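Local coordinates for sporulation-control protein spo0M (Bacillus subtilis, PDB 5CL2) that controls the expression of spo0A and is required for the cell to pass the morphological stage 0 of sporulation, at residues 47-52 with 92-97; 52-57 with 208-213; 96-101 with 151-156; 187-192 with 196-201. All coordinates share one frame; numbering follows the deposited sequence.

Overall arrangement
The four contacts reach from the N-terminal pair of sheets to the C-terminal sheet, with interactions 3 and 4 nested in the loop that interaction 2 closes. Strand 40-57 carries interactions 1 and 2, which share R52, their centres about 20 Å apart. Interaction 3 lies between them, its centre about 11 Å and 12 Å from theirs respectively. It continues the loop of interaction 1, and its strand is bonded to interaction 2, V54 N lying 2.8 Å from C153 O. Interaction 4, a hairpin in the same sheet as that strand, meets interaction 2 where W212 packs on I188. The sodium ion, bound by T14, D122 and D124, is about 13 Å from the L49 side chain.

Interaction 1 (47-52 with 92-97); sequences LQLSTR and TLPLDT
A type I beta turn, P94 to T97, together with L93 just before it, receives the side chain of L49 from strand 40-57. The L49 methyl CD2 does most of the touching, lying 3.8 Å from L93 CD1. P94 CD and T97 OG1 are about as near to the same methyl. The other methyl, L49 CD1, nears L93 CD1 at 4.1 Å, so the forked end of L49 meets one branch of L93 with both prongs, the side chains crossing at about a right angle. CG of L49 stands anti to the backbone N (chi1 -168°), which sends the fork out from the strand into the loop. In the arrestin-like architecture to which the family is assigned, this joins strand 40-57 of one sheet to the loop that leaves strand 84-92 of the other. A branched apolar leucine suits a buried place lined also by V106, V108 and I126. T97 also serves the turn: its OG1 hydrogen-bonds to P94 O at 2.9 Å, while T97 N reaches the same oxygen at 3.2 Å, both from one face of the carbonyl plane. A valine in place of T97 lacks the OG1 donor, and P94 O would probably be left with the longer backbone bond alone, the turn less firmly closed. Within the turn, D96 forms a salt bridge with R162, and L95 N hydrogen-bonds to Q160 of the second subunit.

Interaction 2 (52-57 with 208-213); sequences RYVIVK and GLRGWL
R210 folds its long side chain against two valines of strand 40-57, V54 and V56. The tight part is at the guanidinium and the first carbons of the chain. V54 CG1 comes obliquely to within 3.4 Å of R210 NH2, while V56 CG2 touches R210 CB at 3.6 Å and also stands over the centre of the guanidinium, 4.1 Å above its plane. One methyl can meet both parts because the arginine curls back on itself, with chi2 at -66° and chi3 at -69°. Its charge is answered elsewhere, NE pairing with E154 and NH1 with E61. A leucine in its place would probably leave E61 and E154 without this positive partner and V56 CG2 without the flat group it covers. V54 is buried, whereas the side formed by V56 and R210, though closely touching, is partly open to solvent. G211 takes a positive phi (75°), a backbone shape that suits glycine. Strand 146-155 ties the two sides together, V54 pairing through its backbone with C153 and Q155, and W212 of the loop with Q155.

Interaction 3 (96-101 with 151-156); sequences DTPITV and ADCEQA
Two small apolar touches, P98 on C153 and V101 on A151, make a buried loop-to-strand contact in the middle of the molecule. The P98 ring offers two carbons to the cysteine: CB lies 3.6 Å from C153 SG, and CG 3.7 Å from the same sulfur. SG stands anti to its carbonyl carbon (chi1 -64°), a setting that presents it to the proline. Further along, V101 CG1 meets A151 CB at 3.6 Å; here the valine holds that methyl in the crowded position between backbone N and carbonyl carbon. The two pieces of chain run roughly counter to each other, their directions 145° apart. The loop leads from strand 84-92 to strand 106-114 of the N-terminal, arrestin-like part, whereas strand 146-155 borders the C-terminal sheet, so the contact lies where the two parts abut. Compact residues suit so close an approach: A151 and C153, alternate positions on the strand, point toward the loop, while D152 points away. The carboxylate of D152 takes a hydrogen bond from C153 N at 2.8 Å, bent to 136° and received on the anti side of OD1, and its OD2 forms a salt bridge with R63. F165 of the adjacent strand packs on both P98 and C153.

Interaction 4 (187-192 with 196-201); sequences LIFLLD and LEIIFE
I188 and I199 face each other across an antiparallel hairpin, joined by two backbone hydrogen bonds, the shorter from I199 N to I188 O at 2.9 Å. L190 and E197 form the next hydrogen-bonded pair; the bond from L190 N to E197 O is nearly straight (175°). Between these pairs the F189 and I198 side chains lie next to each other, F189 CE1 3.9 Å from I198 CD1. CG of L196 lies anti to its backbone N (chi1 -176°), which carries CD2 to the F189 ring edge, in plane, 3.8 Å from F189 CD1. At the far end L187 CD2 comes obliquely to F200 CD2 at 3.4 Å, while I198 CG2 covers one face of that ring, offset toward its rim. Beta-branched isoleucines suit the extended backbone; on the opposite face L190 CD1 meets I199 CD1. On that face E197 directs its carboxylate to R225; D192 pairs with R227. Outward, strand 165-173 flanks 185-191, F169 bonding L187 through the backbone and meeting the F189 ring edge to face; strand 224-229 flanks 195-202, V226 bonding I198. Helix 132-143 packs over F189, L196 and I198, helix 236-248 over F200, and F159 touches I188 and I199 from the other side.

Interaction 1 (47-52 with 92-97)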
loop_
_atom_site.group_PDB
_atom_site.type_symbol
_atom_site.label_atom_id
_atom_site.label_comp_id
_atom_site.label_asym_id
_atom_site.label_seq_id
_atom_site.Cartn_x
_atom_site.Cartn_y
_atom_site.Cartn_z
ATOM N N LEU A 47 0.031 12.517 16.833
ATOM C CA LEU A 47 0.257 11.156 17.300
ATOM C C LEU A 47 0.798 10.341 16.130
ATOM O O LEU A 47 0.361 10.529 14.989
ATOM C CB LEU A 47 -1.039 10.505 17.777
ATOM C CG LEU A 47 -1.496 10.798 19.203
ATOM C CD1 LEU A 47 -2.328 9.647 19.731
ATOM C CD2 LEU A 47 -0.344 11.181 20.125
ATOM N N GLN A 48 1.727 9.433 16.413
ATOM C CA GLN A 48 2.263 8.538 15.388
ATOM C C GLN A 48 2.290 7.121 15.890
ATOM O O GLN A 48 2.783 6.855 16.986
ATOM C CB GLN A 48 3.682 8.908 14.970
ATOM C CG GLN A 48 3.956 10.374 14.859
ATOM C CD GLN A 48 4.733 10.689 13.596
ATOM O OE1 GLN A 48 5.642 9.943 13.206
ATOM N NE2 GLN A 48 4.365 11.794 12.934
ATOM N N LEU A 49 1.820 6.208 15.045
ATOM C CA LEU A 49 1.930 4.777 15.304
ATOM C C LEU A 49 3.140 4.303 14.503
ATOM O O LEU A 49 3.249 4.573 13.316
ATOM C CB LEU A 49 0.648 4.044 14.902
ATOM C CG LEU A 49 0.461 2.591 15.354
ATOM C CD1 LEU A 49 0.097 2.491 16.845
ATOM C CD2 LEU A 49 -0.575 1.892 14.492
ATOM N N SER A 50 4.087 3.655 15.165
ATOM C CA SER A 50 5.295 3.264 14.465
ATOM C C SER A 50 5.847 1.926 14.905
ATOM O O SER A 50 5.494 1.376 15.952
ATOM C CB SER A 50 6.385 4.303 14.633
ATOM O OG SER A 50 6.750 4.368 15.989
ATOM N N THR A 51 6.708 1.388 14.058
ATOM C CA THR A 51 7.379 0.154 14.396
ATOM C C THR A 51 8.756 0.241 13.765
ATOM O O THR A 51 9.165 1.344 13.366
ATOM C CB THR A 51 6.579 -1.088 13.930
ATOM O OG1 THR A 51 7.161 -2.259 14.506
ATOM C CG2 THR A 51 6.512 -1.187 12.413
ATOM N N ARG A 52 9.501 -0.866 13.775
ATOM C CA ARG A 52 10.797 -0.940 13.119
ATOM C C ARG A 52 10.838 -2.178 12.219
ATOM O O ARG A 52 10.134 -3.157 12.455
ATOM C CB ARG A 52 11.933 -1.028 14.132
ATOM C CG ARG A 52 11.649 -0.396 15.460
ATOM C CD ARG A 52 12.653 -0.879 16.487
ATOM N NE ARG A 52 12.629 -2.331 16.628
ATOM C CZ ARG A 52 13.122 -2.988 17.675
ATOM N NH1 ARG A 52 13.694 -2.323 18.678
ATOM N NH2 ARG A 52 13.055 -4.314 17.715
ATOM N N THR A 92 -8.219 4.507 14.267
ATOM C CA THR A 92 -8.325 3.094 14.021
ATOM C C THR A 92 -6.960 2.525 13.705
ATOM O O THR A 92 -6.224 3.083 12.891
ATOM C CB THR A 92 -9.296 2.822 12.881
ATOM O OG1 THR A 92 -10.527 3.494 13.167
ATOM C CG2 THR A 92 -9.547 1.327 12.728
ATOM N N LEU A 93 -6.630 1.421 14.364
ATOM C CA LEU A 93 -5.415 0.668 14.078
ATOM C C LEU A 93 -5.523 0.093 12.674
ATOM O O LEU A 93 -6.403 -0.734 12.413
ATOM C CB LEU A 93 -5.244 -0.447 15.100
ATOM C CG LEU A 93 -3.870 -0.775 15.671
ATOM C CD1 LEU A 93 -3.387 0.357 16.528
ATOM C CD2 LEU A 93 -3.918 -2.072 16.471
ATOM N N PRO A 94 -4.632 0.522 11.765
ATOM C CA PRO A 94 -4.631 0.012 10.380
ATOM C C PRO A 94 -4.545 -1.513 10.348
ATOM O O PRO A 94 -3.987 -2.096 11.273
ATOM C CB PRO A 94 -3.381 0.644 9.759
ATOM C CG PRO A 94 -3.164 1.917 10.596
ATOM C CD PRO A 94 -3.619 1.573 11.998
ATOM N N LEU A 95 -5.109 -2.151 9.329
ATOM C CA LEU A 95 -5.100 -3.614 9.255
ATOM C C LEU A 95 -3.719 -4.213 8.976
ATOM O O LEU A 95 -3.510 -5.420 9.171
ATOM C CB LEU A 95 -6.089 -4.092 8.189
ATOM C CG LEU A 95 -7.557 -3.871 8.562
ATOM C CD1 LEU A 95 -8.521 -4.404 7.492
ATOM C CD2 LEU A 95 -7.828 -4.531 9.900
ATOM N N ASP A 96 -2.777 -3.398 8.512
ATOM C CA ASP A 96 -1.420 -3.905 8.269
ATOM C C ASP A 96 -0.487 -3.639 9.475
ATOM O O ASP A 96 0.729 -3.798 9.355
ATOM C CB ASP A 96 -0.822 -3.315 6.976
ATOM C CG ASP A 96 -1.012 -1.804 6.899
ATOM O OD1 ASP A 96 -1.574 -1.270 7.875
ATOM O OD2 ASP A 96 -0.578 -1.146 5.916
ATOM N N THR A 97 -1.036 -3.171 10.602
ATOM C CA THR A 97 -0.264 -3.075 11.846
ATOM C C THR A 97 0.282 -4.451 12.241
ATOM O O THR A 97 -0.493 -5.402 12.366
ATOM C CB THR A 97 -1.126 -2.541 13.020
ATOM O OG1 THR A 97 -1.657 -1.260 12.687
ATOM C CG2 THR A 97 -0.310 -2.430 14.299
#

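Interaction 2 (52-57 with 208-213)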
loop_
_atom_site.group_PDB
_atom_site.type_symbol
_atom_site.label_atom_id
_atom_site.label_comp_id
_atom_site.label_asym_id
_atom_site.label_seq_id
_atom_site.Cartn_x
_atom_site.Cartn_y
_atom_site.Cartn_z
ATOM N N ARG A 52 9.501 -0.866 13.775
ATOM C CA ARG A 52 10.797 -0.940 13.119
ATOM C C ARG A 52 10.838 -2.178 12.219
ATOM O O ARG A 52 10.134 -3.157 12.455
ATOM C CB ARG A 52 11.933 -1.028 14.132
ATOM C CG ARG A 52 11.649 -0.396 15.460
ATOM C CD ARG A 52 12.653 -0.879 16.487
ATOM N NE ARG A 52 12.629 -2.331 16.628
ATOM C CZ ARG A 52 13.122 -2.988 17.675
ATOM N NH1 ARG A 52 13.694 -2.323 18.678
ATOM N NH2 ARG A 52 13.055 -4.314 17.715
ATOM N N TYR A 53 11.666 -2.148 11.191
ATOM C CA TYR A 53 11.801 -3.326 10.363
ATOM C C TYR A 53 13.246 -3.540 9.984
ATOM O O TYR A 53 14.056 -2.604 10.038
ATOM C CB TYR A 53 10.907 -3.240 9.129
ATOM C CG TYR A 53 11.279 -2.208 8.091
ATOM C CD1 TYR A 53 10.895 -0.876 8.220
ATOM C CD2 TYR A 53 11.987 -2.579 6.954
ATOM C CE1 TYR A 53 11.226 0.061 7.237
ATOM C CE2 TYR A 53 12.314 -1.667 5.972
ATOM C CZ TYR A 53 11.936 -0.359 6.103
ATOM O OH TYR A 53 12.291 0.512 5.094
ATOM N N VAL A 54 13.569 -4.782 9.623
ATOM C CA VAL A 54 14.961 -5.148 9.379
ATOM C C VAL A 54 15.285 -5.001 7.906
ATOM O O VAL A 54 14.494 -5.362 7.026
ATOM C CB VAL A 54 15.279 -6.588 9.830
ATOM C CG1 VAL A 54 16.773 -6.878 9.660
ATOM C CG2 VAL A 54 14.894 -6.786 11.271
ATOM N N ILE A 55 16.449 -4.419 7.665
ATOM C CA ILE A 55 17.087 -4.358 6.364
ATOM C C ILE A 55 18.461 -5.014 6.466
ATOM O O ILE A 55 19.307 -4.589 7.257
ATOM C CB ILE A 55 17.260 -2.918 5.878
ATOM C CG1 ILE A 55 15.903 -2.245 5.643
ATOM C CG2 ILE A 55 18.137 -2.875 4.637
ATOM C CD1 ILE A 55 16.058 -0.810 5.216
ATOM N N VAL A 56 18.683 -6.064 5.684
ATOM C CA VAL A 56 19.969 -6.746 5.714
ATOM C C VAL A 56 20.815 -6.350 4.508
ATOM O O VAL A 56 20.361 -6.415 3.374
ATOM C CB VAL A 56 19.784 -8.265 5.773
ATOM C CG1 VAL A 56 21.131 -8.976 5.812
ATOM C CG2 VAL A 56 18.960 -8.626 7.007
ATOM N N LYS A 57 22.019 -5.859 4.782
ATOM C CA LYS A 57 22.993 -5.566 3.731
ATOM C C LYS A 57 24.320 -6.227 4.046
ATOM O O LYS A 57 24.869 -6.016 5.122
ATOM C CB LYS A 57 23.224 -4.063 3.556
ATOM C CG LYS A 57 23.889 -3.706 2.208
ATOM C CD LYS A 57 24.845 -2.513 2.362
ATOM C CE LYS A 57 25.721 -2.282 1.143
ATOM N NZ LYS A 57 25.014 -2.531 -0.143
ATOM N N GLY A 208 19.538 -18.699 3.305
ATOM C CA GLY A 208 20.131 -17.429 3.719
ATOM C C GLY A 208 19.494 -16.207 3.072
ATOM O O GLY A 208 20.178 -15.241 2.725
ATOM N N LEU A 209 18.179 -16.263 2.895
ATOM C CA LEU A 209 17.411 -15.143 2.343
ATOM C C LEU A 209 16.811 -14.294 3.470
ATOM O O LEU A 209 16.239 -14.836 4.417
ATOM C CB LEU A 209 16.285 -15.639 1.428
ATOM C CG LEU A 209 16.665 -16.501 0.224
ATOM C CD1 LEU A 209 15.427 -17.112 -0.395
ATOM C CD2 LEU A 209 17.427 -15.679 -0.794
ATOM N N ARG A 210 16.964 -12.972 3.364
ATOM C CA ARG A 210 16.334 -12.013 4.280
ATOM C C ARG A 210 15.671 -10.922 3.460
ATOM O O ARG A 210 16.230 -10.453 2.458
ATOM C CB ARG A 210 17.336 -11.387 5.260
ATOM C CG ARG A 210 17.854 -12.302 6.375
ATOM C CD ARG A 210 16.754 -12.707 7.373
ATOM N NE ARG A 210 16.234 -11.635 8.233
ATOM C CZ ARG A 210 16.816 -11.204 9.357
ATOM N NH1 ARG A 210 17.957 -11.736 9.775
ATOM N NH2 ARG A 210 16.254 -10.247 10.078
ATOM N N GLY A 211 14.465 -10.538 3.860
ATOM C CA GLY A 211 13.736 -9.515 3.135
ATOM C C GLY A 211 13.158 -10.052 1.843
ATOM O O GLY A 211 13.534 -11.137 1.399
ATOM N N TRP A 212 12.262 -9.286 1.224
ATOM C CA TRP A 212 11.568 -9.741 0.030
ATOM C C TRP A 212 11.854 -8.820 -1.145
ATOM O O TRP A 212 11.342 -7.687 -1.199
ATOM C CB TRP A 212 10.077 -9.820 0.332
ATOM C CG TRP A 212 9.837 -10.768 1.467
ATOM C CD1 TRP A 212 10.063 -10.533 2.799
ATOM C CD2 TRP A 212 9.380 -12.123 1.389
ATOM N NE1 TRP A 212 9.755 -11.639 3.548
ATOM C CE2 TRP A 212 9.321 -12.650 2.685
ATOM C CE3 TRP A 212 8.985 -12.949 0.319
ATOM C CZ2 TRP A 212 8.907 -13.936 2.979
ATOM C CZ3 TRP A 212 8.559 -14.234 0.598
ATOM C CH2 TRP A 212 8.525 -14.718 1.912
ATOM N N LEU A 213 12.656 -9.322 -2.093
ATOM C CA LEU A 213 13.238 -8.490 -3.149
ATOM C C LEU A 213 13.099 -9.103 -4.538
ATOM O O LEU A 213 13.034 -10.327 -4.694
ATOM C CB LEU A 213 14.720 -8.223 -2.874
ATOM C CG LEU A 213 15.200 -7.978 -1.441
ATOM C CD1 LEU A 213 16.719 -8.017 -1.398
ATOM C CD2 LEU A 213 14.662 -6.677 -0.884
#

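Interaction 3 (96-101 with 151-156)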
loop_
_atom_site.group_PDB
_atom_site.type_symbol
_atom_site.label_atom_id
_atom_site.label_comp_id
_atom_site.label_asym_id
_atom_site.label_seq_id
_atom_site.Cartn_x
_atom_site.Cartn_y
_atom_site.Cartn_z
ATOM N N ASP A 96 -2.777 -3.398 8.512
ATOM C CA ASP A 96 -1.420 -3.905 8.269
ATOM C C ASP A 96 -0.487 -3.639 9.475
ATOM O O ASP A 96 0.729 -3.798 9.355
ATOM C CB ASP A 96 -0.822 -3.315 6.976
ATOM C CG ASP A 96 -1.012 -1.804 6.899
ATOM O OD1 ASP A 96 -1.574 -1.270 7.875
ATOM O OD2 ASP A 96 -0.578 -1.146 5.916
ATOM N N THR A 97 -1.036 -3.171 10.602
ATOM C CA THR A 97 -0.264 -3.075 11.846
ATOM C C THR A 97 0.282 -4.451 12.241
ATOM O O THR A 97 -0.493 -5.402 12.366
ATOM C CB THR A 97 -1.126 -2.541 13.020
ATOM O OG1 THR A 97 -1.657 -1.260 12.687
ATOM C CG2 THR A 97 -0.310 -2.430 14.299
ATOM N N PRO A 98 1.600 -4.556 12.486
ATOM C CA PRO A 98 2.185 -5.861 12.802
ATOM C C PRO A 98 1.757 -6.323 14.182
ATOM O O PRO A 98 1.400 -5.497 15.035
ATOM C CB PRO A 98 3.689 -5.594 12.807
ATOM C CG PRO A 98 3.856 -4.150 12.407
ATOM C CD PRO A 98 2.576 -3.477 12.678
ATOM N N ILE A 99 1.788 -7.633 14.386
ATOM C CA ILE A 99 1.459 -8.269 15.654
ATOM C C ILE A 99 2.665 -8.156 16.576
ATOM O O ILE A 99 3.801 -8.335 16.124
ATOM C CB ILE A 99 1.070 -9.758 15.434
ATOM C CG1 ILE A 99 -0.288 -9.851 14.742
ATOM C CG2 ILE A 99 1.068 -10.546 16.736
ATOM C CD1 ILE A 99 -0.488 -11.167 13.979
ATOM N N THR A 100 2.439 -7.866 17.858
ATOM C CA THR A 100 3.574 -7.700 18.749
ATOM C C THR A 100 3.898 -9.062 19.320
ATOM O O THR A 100 3.275 -9.530 20.277
ATOM C CB THR A 100 3.267 -6.715 19.898
ATOM O OG1 THR A 100 3.207 -5.379 19.385
ATOM C CG2 THR A 100 4.351 -6.775 20.948
ATOM N N VAL A 101 4.931 -9.661 18.741
ATOM C CA VAL A 101 5.404 -10.981 19.115
ATOM C C VAL A 101 6.818 -11.025 18.567
ATOM O O VAL A 101 7.142 -10.271 17.642
ATOM C CB VAL A 101 4.530 -12.109 18.554
ATOM C CG1 VAL A 101 4.726 -12.248 17.051
ATOM C CG2 VAL A 101 4.854 -13.420 19.237
ATOM N N ALA A 151 9.233 -14.186 14.493
ATOM C CA ALA A 151 8.367 -13.262 13.774
ATOM C C ALA A 151 9.077 -11.932 13.756
ATOM O O ALA A 151 9.641 -11.521 14.776
ATOM C CB ALA A 151 7.011 -13.147 14.417
ATOM N N ASP A 152 9.137 -11.286 12.603
ATOM C CA ASP A 152 9.768 -9.969 12.577
ATOM C C ASP A 152 9.269 -9.180 11.391
ATOM O O ASP A 152 8.685 -9.741 10.460
ATOM C CB ASP A 152 11.297 -10.086 12.530
ATOM C CG ASP A 152 12.008 -8.939 13.270
ATOM O OD1 ASP A 152 11.414 -7.848 13.451
ATOM O OD2 ASP A 152 13.176 -9.124 13.677
ATOM N N CYS A 153 9.475 -7.874 11.420
ATOM C CA CYS A 153 9.120 -7.049 10.271
ATOM C C CYS A 153 10.338 -6.925 9.358
ATOM O O CYS A 153 11.424 -6.511 9.793
ATOM C CB CYS A 153 8.592 -5.686 10.726
ATOM S SG CYS A 153 7.061 -5.884 11.639
ATOM N N GLU A 154 10.154 -7.327 8.105
ATOM C CA GLU A 154 11.249 -7.433 7.156
ATOM C C GLU A 154 11.009 -6.487 5.996
ATOM O O GLU A 154 9.871 -6.307 5.540
ATOM C CB GLU A 154 11.381 -8.859 6.610
ATOM C CG GLU A 154 11.542 -9.979 7.625
ATOM C CD GLU A 154 12.928 -10.069 8.242
ATOM O OE1 GLU A 154 13.944 -9.830 7.550
ATOM O OE2 GLU A 154 13.009 -10.481 9.410
ATOM N N GLN A 155 12.082 -5.880 5.521
ATOM C CA GLN A 155 12.036 -5.047 4.336
ATOM C C GLN A 155 11.367 -5.815 3.181
ATOM O O GLN A 155 11.725 -6.979 2.926
ATOM C CB GLN A 155 13.464 -4.659 3.958
ATOM C CG GLN A 155 13.627 -4.178 2.554
ATOM C CD GLN A 155 15.069 -4.045 2.169
ATOM O OE1 GLN A 155 15.878 -4.956 2.394
ATOM N NE2 GLN A 155 15.424 -2.878 1.635
ATOM N N ALA A 156 10.364 -5.224 2.525
ATOM C CA ALA A 156 9.696 -5.945 1.429
ATOM C C ALA A 156 9.221 -5.085 0.230
ATOM O O ALA A 156 8.035 -5.104 -0.130
ATOM C CB ALA A 156 8.518 -6.741 1.994
#

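Interaction 4 (187-192 with 196-201)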
loop_
_atom_site.group_PDB
_atom_site.type_symbol
_atom_site.label_atom_id
_atom_site.label_comp_id
_atom_site.label_asym_id
_atom_site.label_seq_id
_atom_site.Cartn_x
_atom_site.Cartn_y
_atom_site.Cartn_z
ATOM N N LEU A 187 5.415 -17.636 6.562
ATOM C CA LEU A 187 4.108 -17.116 6.189
ATOM C C LEU A 187 4.080 -15.600 6.322
ATOM O O LEU A 187 4.674 -15.017 7.245
ATOM C CB LEU A 187 2.991 -17.723 7.049
ATOM C CG LEU A 187 2.809 -19.253 7.062
ATOM C CD1 LEU A 187 1.432 -19.667 7.577
ATOM C CD2 LEU A 187 3.109 -19.886 5.709
ATOM N N ILE A 188 3.429 -14.964 5.362
ATOM C CA ILE A 188 3.095 -13.559 5.471
ATOM C C ILE A 188 1.584 -13.409 5.414
ATOM O O ILE A 188 0.938 -13.924 4.498
ATOM C CB ILE A 188 3.729 -12.727 4.347
ATOM C CG1 ILE A 188 5.244 -12.744 4.455
ATOM C CG2 ILE A 188 3.222 -11.268 4.387
ATOM C CD1 ILE A 188 5.908 -12.322 3.155
ATOM N N PHE A 189 1.020 -12.723 6.399
ATOM C CA PHE A 189 -0.404 -12.413 6.383
ATOM C C PHE A 189 -0.653 -10.997 5.883
ATOM O O PHE A 189 -0.084 -10.035 6.411
ATOM C CB PHE A 189 -0.988 -12.553 7.773
ATOM C CG PHE A 189 -0.786 -13.887 8.362
ATOM C CD1 PHE A 189 -1.617 -14.931 8.029
ATOM C CD2 PHE A 189 0.255 -14.115 9.222
ATOM C CE1 PHE A 189 -1.439 -16.160 8.568
ATOM C CE2 PHE A 189 0.450 -15.362 9.757
ATOM C CZ PHE A 189 -0.408 -16.390 9.421
ATOM N N LEU A 190 -1.501 -10.873 4.876
ATOM C CA LEU A 190 -1.993 -9.577 4.445
ATOM C C LEU A 190 -3.481 -9.506 4.764
ATOM O O LEU A 190 -4.315 -10.101 4.074
ATOM C CB LEU A 190 -1.745 -9.384 2.950
ATOM C CG LEU A 190 -0.325 -9.731 2.494
ATOM C CD1 LEU A 190 -0.224 -9.733 0.973
ATOM C CD2 LEU A 190 0.646 -8.731 3.093
ATOM N N LEU A 191 -3.800 -8.760 5.812
ATOM C CA LEU A 191 -5.138 -8.719 6.351
ATOM C C LEU A 191 -5.906 -7.572 5.741
ATOM O O LEU A 191 -5.407 -6.450 5.688
ATOM C CB LEU A 191 -5.084 -8.579 7.862
ATOM C CG LEU A 191 -6.434 -8.507 8.555
ATOM C CD1 LEU A 191 -7.131 -9.834 8.392
ATOM C CD2 LEU A 191 -6.227 -8.178 10.010
ATOM N N ASP A 192 -7.109 -7.854 5.264
ATOM C CA ASP A 192 -8.024 -6.814 4.820
ATOM C C ASP A 192 -9.391 -7.069 5.450
ATOM O O ASP A 192 -9.533 -7.962 6.300
ATOM C CB ASP A 192 -8.080 -6.734 3.286
ATOM C CG ASP A 192 -8.468 -8.068 2.625
ATOM O OD1 ASP A 192 -9.678 -8.341 2.492
ATOM O OD2 ASP A 192 -7.550 -8.841 2.242
ATOM N N LEU A 196 -8.336 -12.603 4.156
ATOM C CA LEU A 196 -6.925 -12.632 4.476
ATOM C C LEU A 196 -6.136 -13.313 3.360
ATOM O O LEU A 196 -6.555 -14.351 2.841
ATOM C CB LEU A 196 -6.755 -13.348 5.805
ATOM C CG LEU A 196 -5.401 -13.461 6.460
ATOM C CD1 LEU A 196 -5.587 -13.472 7.951
ATOM C CD2 LEU A 196 -4.804 -14.750 5.998
ATOM N N GLU A 197 -4.996 -12.740 2.990
ATOM C CA GLU A 197 -4.115 -13.384 2.011
ATOM C C GLU A 197 -2.852 -13.947 2.673
ATOM O O GLU A 197 -2.223 -13.276 3.491
ATOM C CB GLU A 197 -3.751 -12.380 0.921
ATOM C CG GLU A 197 -2.958 -12.921 -0.217
ATOM C CD GLU A 197 -3.092 -12.051 -1.445
ATOM O OE1 GLU A 197 -3.977 -11.180 -1.427
ATOM O OE2 GLU A 197 -2.355 -12.245 -2.435
ATOM N N ILE A 198 -2.479 -15.173 2.321
ATOM C CA ILE A 198 -1.272 -15.794 2.871
ATOM C C ILE A 198 -0.226 -16.037 1.809
ATOM O O ILE A 198 -0.529 -16.552 0.726
ATOM C CB ILE A 198 -1.558 -17.126 3.557
ATOM C CG1 ILE A 198 -2.718 -16.982 4.521
ATOM C CG2 ILE A 198 -0.343 -17.596 4.323
ATOM C CD1 ILE A 198 -2.829 -18.104 5.469
ATOM N N ILE A 199 0.997 -15.608 2.102
ATOM C CA ILE A 199 2.130 -15.894 1.241
ATOM C C ILE A 199 2.952 -16.984 1.921
ATOM O O ILE A 199 3.257 -16.900 3.115
ATOM C CB ILE A 199 2.963 -14.639 0.976
ATOM C CG1 ILE A 199 2.108 -13.592 0.261
ATOM C CG2 ILE A 199 4.205 -14.971 0.184
ATOM C CD1 ILE A 199 2.767 -12.242 0.156
ATOM N N PHE A 200 3.249 -18.033 1.167
ATOM C CA PHE A 200 3.954 -19.206 1.667
ATOM C C PHE A 200 5.327 -19.242 1.047
ATOM O O PHE A 200 5.487 -18.971 -0.138
ATOM C CB PHE A 200 3.208 -20.501 1.314
ATOM C CG PHE A 200 1.857 -20.624 1.955
ATOM C CD1 PHE A 200 0.764 -19.933 1.442
ATOM C CD2 PHE A 200 1.662 -21.465 3.033
ATOM C CE1 PHE A 200 -0.482 -20.059 2.011
ATOM C CE2 PHE A 200 0.412 -21.594 3.607
ATOM C CZ PHE A 200 -0.663 -20.883 3.093
ATOM N N GLU A 201 6.322 -19.587 1.840
ATOM C CA GLU A 201 7.642 -19.812 1.290
ATOM C C GLU A 201 8.319 -20.848 2.207
ATOM O O GLU A 201 7.871 -21.043 3.336
ATOM C CB GLU A 201 8.363 -18.463 1.160
ATOM C CG GLU A 201 9.761 -18.441 0.597
ATOM C CD GLU A 201 9.892 -18.838 -0.854
ATOM O OE1 GLU A 201 9.467 -18.097 -1.761
ATOM O OE2 GLU A 201 10.489 -19.893 -1.069
#